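Local coordinates for protein anti-restriction endonuclease (Enterobacteria phage T4, PDB 3WX4) that mimics DNA, inhibiting DNA binding by the bacterial histone-like protein H-NS and strongly inhibiting the host restriction endonuclease McrA, at residues F47-Y52 and F61-A66; F13-L18 and K76-Y81. All blocks are in the same frame, centred on the assembly; numbering follows the deposited sequence.

Interaction 1. Residues F47-Y52 and F61-A66; sequences FLIGTY and FYVIPA
Phe-47 to Thr-51 and Phe-61 to Pro-65 run antiparallel at 173°, their axes approaching to 4.5 Å, as the two arms of a beta hairpin. Four N-H...O=C bonds join the hydrogen-bonded pairs Leu-48/Ile-64 and Gly-50/Tyr-62. The shortest are Leu-48 N to Ile-64 O and Tyr-62 N to Gly-50 O, both 2.8 Å. Between them sits the non-hydrogen-bonded pair Ile-49/Val-63, where Ile-49 CA and Val-63 CA turn C-H groups toward Tyr-62 O and Leu-48 O.

The sheet face carrying Ile-49 and Val-63 is turned to the helices: Ile-49 reaches Leu-40 of helix 26-43 and Ile-78 of helix 71-84, and Val-63 packs on Val-74. Ile-49 holds CG1 anti to the backbone N (chi1 -177°), which brings it 3.9 Å from Phe-61 CB, while its CD1 lies against Phe-61 CD1. Farther out on the same ring, Thr-51 CG2 runs alongside and meets Phe-61 CE1 at 3.7 Å.

The other face, with Leu-48, Tyr-62 and Ile-64, meets the second subunit, where Leu-48 and Ile-64 each pack on their own counterparts. Here the ring of Tyr-62 lies over the neighbouring strand, because its CG stands between the backbone N and the carbonyl carbon (chi1 59°). Gly-50, having no side chain, lets the ring lie flat on the backbone, and its CA makes a CH-pi contact 3.6 Å from the Tyr-62 ring centroid. The Tyr-52 ring passes obliquely by Phe-61 and Tyr-62 of strand 60-65, its OH 3.4 Å from Tyr-62 CB and hydrogen-bonded to Thr-12 OG1. At the far end of the Tyr-62 ring, one water lies 2.6 Å from Tyr-62 OH and donates to Ile-49 O.

Interaction 2. Residues F13-L18 and K76-Y81; sequences FKIDIL and KTIMIY
The rim of the Phe-13 ring meets Met-79 and Ile-78, two consecutive residues of helix 71-84. Phe-13 reaches out with CG anti to its own backbone N (chi1 -174°), and the CE1 corner of the ring does most of the touching. Met-79 SD lies 3.9 Å from Phe-13 CE1 and nearly as close to Phe-13 CZ. Since the line from the ring centroid to the sulfur is 77° off the ring normal, this is an edge-on Met-aromatic contact. Met-79 gets there by folding: its chi1, chi2 and chi3 all lie near -60°, so the thioether curls from the helix surface toward the ring instead of extending.

Ile-78 brings its CG2 branch to the same ring edge, 4.1 Å from Phe-13 CE1. This methyl also receives the extended end of Ile-15, whose CD1 stands 3.8 Å from Ile-78 CG2. The contact thus seats helix 71-84 against the point where strand 2-14 gives way to helix 16-24, with Ile-15 at the N-cap position. No hydrogen bond crosses between the two segments.

The two branches of Ile-15 divide the work: CG1 and CD1 extend toward Ile-78, while CG2 approaches Met-79 SD at 4.2 Å. Val-82 of helix 71-84 also touches Ile-15, and Leu-75 of that helix touches Phe-13. The backbone of Phe-13 continues the sheet by antiparallel pairing with a strand of the second subunit, and its side chain packs on Met-1 of that subunit.

From the N terminus, residues 13-18, the first half of interaction 2, span the end of strand 2-14 and the first turn of helix 16-24. The chain finishes that helix and runs through helix 26-43 before interaction 1 closes the short hairpin between 47-52 and 61-66. Only when helix 71-84 brings 76-81 back does interaction 2 close its much longer loop, which encloses the whole hairpin. The contacts nest without crossing, their centres 12 Å apart. Strand 60-65 is the middle strand, flanked by 2-14 and 47-51, and Phe-61 N lies 2.8 Å from Phe-13 O, a probable hydrogen bond. Phe-61 CD2 packs on Ile-15 CD1 and Ile-49 CD1 on Ile-78 CD1, joining the hairpin to the strand-helix junction and helix 71-84.

Interaction 1. Residues F47-Y52 and F61-A66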
loop_
_atom_site.group_PDB
_atom_site.type_symbol
_atom_site.label_atom_id
_atom_site.label_comp_id
_atom_site.label_asym_id
_atom_site.label_seq_id
_atom_site.Cartn_x
_atom_site.Cartn_y
_atom_site.Cartn_z
ATOM N N PHE A 47 -0.978 0.044 4.567
ATOM C CA PHE A 47 -0.180 1.248 4.425
ATOM C C PHE A 47 0.980 0.953 3.474
ATOM O O PHE A 47 1.330 -0.207 3.264
ATOM C CB PHE A 47 0.348 1.774 5.773
ATOM C CG PHE A 47 1.350 0.887 6.450
ATOM C CD1 PHE A 47 2.719 0.966 6.145
ATOM C CD2 PHE A 47 0.948 0.012 7.428
ATOM C CE1 PHE A 47 3.640 0.188 6.808
ATOM C CE2 PHE A 47 1.888 -0.795 8.122
ATOM C CZ PHE A 47 3.244 -0.705 7.803
ATOM N N LEU A 48 1.482 2.006 2.850
ATOM C CA LEU A 48 2.652 1.876 1.935
ATOM C C LEU A 48 3.789 2.547 2.675
ATOM O O LEU A 48 3.573 3.509 3.443
ATOM C CB LEU A 48 2.408 2.639 0.635
ATOM C CG LEU A 48 1.343 2.100 -0.302
ATOM C CD1 LEU A 48 1.112 3.142 -1.431
ATOM C CD2 LEU A 48 1.800 0.734 -0.892
ATOM N N ILE A 49 5.019 2.072 2.470
ATOM C CA ILE A 49 6.148 2.726 3.119
ATOM C C ILE A 49 7.318 2.568 2.161
ATOM O O ILE A 49 7.365 1.598 1.372
ATOM C CB ILE A 49 6.488 2.082 4.460
ATOM C CG1 ILE A 49 7.620 2.865 5.120
ATOM C CG2 ILE A 49 6.811 0.596 4.272
ATOM C CD1 ILE A 49 7.996 2.341 6.482
ATOM N N GLY A 50 8.244 3.517 2.193
ATOM C CA GLY A 50 9.388 3.382 1.298
ATOM C C GLY A 50 10.436 4.417 1.673
ATOM O O GLY A 50 10.181 5.402 2.394
ATOM N N THR A 51 11.656 4.192 1.179
ATOM C CA THR A 51 12.728 5.146 1.440
ATOM C C THR A 51 12.618 6.203 0.346
ATOM O O THR A 51 11.903 6.041 -0.651
ATOM C CB THR A 51 14.110 4.438 1.271
ATOM O OG1 THR A 51 14.099 3.764 0.011
ATOM C CG2 THR A 51 14.272 3.390 2.320
ATOM N N TYR A 52 13.342 7.295 0.554
ATOM C CA TYR A 52 13.445 8.382 -0.420
ATOM C C TYR A 52 14.770 8.188 -1.200
ATOM O O TYR A 52 15.683 7.569 -0.684
ATOM C CB TYR A 52 13.547 9.703 0.294
ATOM C CG TYR A 52 12.232 10.140 0.868
ATOM C CD1 TYR A 52 11.254 10.756 0.065
ATOM C CD2 TYR A 52 11.955 9.932 2.198
ATOM C CE1 TYR A 52 10.004 11.158 0.613
ATOM C CE2 TYR A 52 10.728 10.332 2.747
ATOM C CZ TYR A 52 9.775 10.937 1.959
ATOM O OH TYR A 52 8.602 11.347 2.545
ATOM N N PHE A 61 11.267 7.911 5.974
ATOM C CA PHE A 61 10.411 7.021 5.153
ATOM C C PHE A 61 9.149 7.732 4.750
ATOM O O PHE A 61 8.662 8.554 5.536
ATOM C CB PHE A 61 10.037 5.792 5.968
ATOM C CG PHE A 61 11.208 4.957 6.294
ATOM C CD1 PHE A 61 11.541 3.884 5.478
ATOM C CD2 PHE A 61 12.071 5.324 7.337
ATOM C CE1 PHE A 61 12.729 3.184 5.683
ATOM C CE2 PHE A 61 13.273 4.644 7.562
ATOM C CZ PHE A 61 13.609 3.559 6.719
ATOM N N TYR A 62 8.640 7.485 3.546
ATOM C CA TYR A 62 7.348 8.093 3.218
ATOM C C TYR A 62 6.370 7.061 3.766
ATOM O O TYR A 62 6.696 5.860 3.826
ATOM C CB TYR A 62 7.130 8.339 1.719
ATOM C CG TYR A 62 7.180 7.117 0.805
ATOM C CD1 TYR A 62 6.125 6.217 0.766
ATOM C CD2 TYR A 62 8.290 6.882 -0.023
ATOM C CE1 TYR A 62 6.150 5.101 -0.066
ATOM C CE2 TYR A 62 8.355 5.767 -0.862
ATOM C CZ TYR A 62 7.276 4.873 -0.880
ATOM O OH TYR A 62 7.260 3.738 -1.651
ATOM N N VAL A 63 5.195 7.513 4.216
ATOM C CA VAL A 63 4.213 6.582 4.783
ATOM C C VAL A 63 2.840 7.052 4.283
ATOM O O VAL A 63 2.526 8.250 4.384
ATOM C CB VAL A 63 4.228 6.623 6.321
ATOM C CG1 VAL A 63 3.179 5.693 6.876
ATOM C CG2 VAL A 63 5.571 6.167 6.847
ATOM N N ILE A 64 2.090 6.142 3.667
ATOM C CA ILE A 64 0.759 6.426 3.156
ATOM C C ILE A 64 -0.193 5.357 3.701
ATOM O O ILE A 64 -0.166 4.193 3.272
ATOM C CB ILE A 64 0.710 6.400 1.614
ATOM C CG1 ILE A 64 1.729 7.390 1.049
ATOM C CG2 ILE A 64 -0.698 6.874 1.101
ATOM C CD1 ILE A 64 2.070 7.136 -0.426
ATOM N N PRO A 65 -1.038 5.739 4.675
ATOM C CA PRO A 65 -2.010 4.828 5.294
ATOM C C PRO A 65 -3.203 4.682 4.373
ATOM O O PRO A 65 -3.513 5.614 3.608
ATOM C CB PRO A 65 -2.359 5.549 6.604
ATOM C CG PRO A 65 -2.361 6.978 6.174
ATOM C CD PRO A 65 -1.090 7.071 5.302
ATOM N N ALA A 66 -3.830 3.499 4.391
ATOM C CA ALA A 66 -5.013 3.266 3.536
ATOM C C ALA A 66 -6.155 4.085 4.159
ATOM O O ALA A 66 -6.084 4.417 5.334
ATOM C CB ALA A 66 -5.388 1.759 3.527
HETATM O O HOH W 1 5.605 1.852 -1.083
#

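Interaction 2. Residues F13-L18 and K76-Y81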
loop_
_atom_site.group_PDB
_atom_site.type_symbol
_atom_site.label_atom_id
_atom_site.label_comp_id
_atom_site.label_asym_id
_atom_site.label_seq_id
_atom_site.Cartn_x
_atom_site.Cartn_y
_atom_site.Cartn_z
ATOM N N PHE A 13 8.180 10.161 7.860
ATOM C CA PHE A 13 8.449 9.695 9.201
ATOM C C PHE A 13 9.966 9.569 9.346
ATOM O O PHE A 13 10.585 8.847 8.569
ATOM C CB PHE A 13 7.785 8.321 9.385
ATOM C CG PHE A 13 7.879 7.789 10.773
ATOM C CD1 PHE A 13 8.319 6.487 11.005
ATOM C CD2 PHE A 13 7.510 8.583 11.868
ATOM C CE1 PHE A 13 8.401 5.964 12.290
ATOM C CE2 PHE A 13 7.574 8.088 13.174
ATOM C CZ PHE A 13 8.023 6.763 13.404
ATOM N N LYS A 14 10.560 10.273 10.309
ATOM C CA LYS A 14 12.002 10.195 10.529
ATOM C C LYS A 14 12.271 9.181 11.586
ATOM O O LYS A 14 11.668 9.222 12.659
ATOM C CB LYS A 14 12.542 11.542 10.990
ATOM C CG LYS A 14 14.048 11.599 11.288
ATOM C CD LYS A 14 14.420 13.107 11.444
ATOM C CE LYS A 14 15.718 13.291 12.151
ATOM N NZ LYS A 14 15.875 14.704 12.539
ATOM N N ILE A 15 13.159 8.237 11.303
ATOM C CA ILE A 15 13.463 7.247 12.284
ATOM C C ILE A 15 14.870 7.566 12.685
ATOM O O ILE A 15 15.847 7.215 11.996
ATOM C CB ILE A 15 13.288 5.824 11.710
ATOM C CG1 ILE A 15 11.848 5.637 11.246
ATOM C CG2 ILE A 15 13.603 4.797 12.762
ATOM C CD1 ILE A 15 11.558 4.265 10.621
ATOM N N ASP A 16 14.994 8.297 13.797
ATOM C CA ASP A 16 16.314 8.711 14.279
ATOM C C ASP A 16 17.427 7.635 14.342
ATOM O O ASP A 16 18.551 7.859 13.845
ATOM C CB ASP A 16 16.197 9.309 15.683
ATOM C CG ASP A 16 15.308 10.594 15.737
ATOM O OD1 ASP A 16 14.997 11.243 14.684
ATOM O OD2 ASP A 16 14.945 10.956 16.893
ATOM N N ILE A 17 17.150 6.499 14.981
ATOM C CA ILE A 17 18.194 5.507 15.117
ATOM C C ILE A 17 18.670 4.969 13.754
ATOM O O ILE A 17 19.843 4.579 13.623
ATOM C CB ILE A 17 17.783 4.349 16.051
ATOM C CG1 ILE A 17 19.033 3.680 16.573
ATOM C CG2 ILE A 17 16.884 3.315 15.329
ATOM C CD1 ILE A 17 18.801 2.761 17.812
ATOM N N LEU A 18 17.790 4.975 12.752
ATOM C CA LEU A 18 18.206 4.469 11.412
ATOM C C LEU A 18 19.008 5.529 10.717
ATOM O O LEU A 18 19.978 5.202 10.000
ATOM C CB LEU A 18 17.010 4.083 10.521
ATOM C CG LEU A 18 16.470 2.677 10.866
ATOM C CD1 LEU A 18 15.101 2.489 10.139
ATOM C CD2 LEU A 18 17.498 1.551 10.485
ATOM N N LYS A 76 3.454 2.906 15.147
ATOM C CA LYS A 76 3.764 1.984 16.206
ATOM C C LYS A 76 4.224 0.678 15.617
ATOM O O LYS A 76 5.122 0.021 16.149
ATOM C CB LYS A 76 2.527 1.689 17.074
ATOM C CG LYS A 76 2.287 2.630 18.241
ATOM C CD LYS A 76 1.084 2.058 19.059
ATOM C CE LYS A 76 0.727 2.906 20.295
ATOM N NZ LYS A 76 -0.501 2.325 20.998
ATOM N N THR A 77 3.555 0.260 14.549
ATOM C CA THR A 77 3.898 -0.993 13.918
ATOM C C THR A 77 5.328 -0.874 13.342
ATOM O O THR A 77 6.153 -1.764 13.509
ATOM C CB THR A 77 2.909 -1.310 12.790
ATOM O OG1 THR A 77 1.596 -1.480 13.343
ATOM C CG2 THR A 77 3.299 -2.628 12.065
ATOM N N ILE A 78 5.596 0.225 12.655
ATOM C CA ILE A 78 6.933 0.408 12.067
ATOM C C ILE A 78 7.986 0.310 13.182
ATOM O O ILE A 78 8.958 -0.439 13.069
ATOM C CB ILE A 78 7.024 1.774 11.361
ATOM C CG1 ILE A 78 6.124 1.793 10.122
ATOM C CG2 ILE A 78 8.517 2.077 10.946
ATOM C CD1 ILE A 78 5.924 3.184 9.593
ATOM N N MET A 79 7.774 1.018 14.292
ATOM C CA MET A 79 8.763 0.981 15.361
ATOM C C MET A 79 8.950 -0.367 15.974
ATOM O O MET A 79 10.060 -0.706 16.367
ATOM C CB MET A 79 8.472 2.031 16.429
ATOM C CG MET A 79 8.495 3.440 15.866
ATOM S SD MET A 79 10.167 3.754 15.012
ATOM C CE MET A 79 11.264 3.319 16.357
ATOM N N ILE A 80 7.887 -1.170 16.071
ATOM C CA ILE A 80 8.071 -2.520 16.619
ATOM C C ILE A 80 9.088 -3.287 15.760
ATOM O O ILE A 80 9.966 -3.984 16.265
ATOM C CB ILE A 80 6.720 -3.311 16.642
ATOM C CG1 ILE A 80 5.900 -2.868 17.865
ATOM C CG2 ILE A 80 6.983 -4.808 16.721
ATOM C CD1 ILE A 80 4.381 -3.145 17.745
ATOM N N TYR A 81 8.935 -3.189 14.446
ATOM C CA TYR A 81 9.868 -3.865 13.540
ATOM C C TYR A 81 11.252 -3.263 13.676
ATOM O O TYR A 81 12.222 -3.989 13.706
ATOM C CB TYR A 81 9.401 -3.722 12.094
ATOM C CG TYR A 81 8.260 -4.634 11.760
ATOM C CD1 TYR A 81 8.467 -5.786 11.001
ATOM C CD2 TYR A 81 6.954 -4.316 12.151
ATOM C CE1 TYR A 81 7.393 -6.607 10.615
ATOM C CE2 TYR A 81 5.880 -5.115 11.784
ATOM C CZ TYR A 81 6.101 -6.256 11.012
ATOM O OH TYR A 81 5.034 -7.015 10.596
#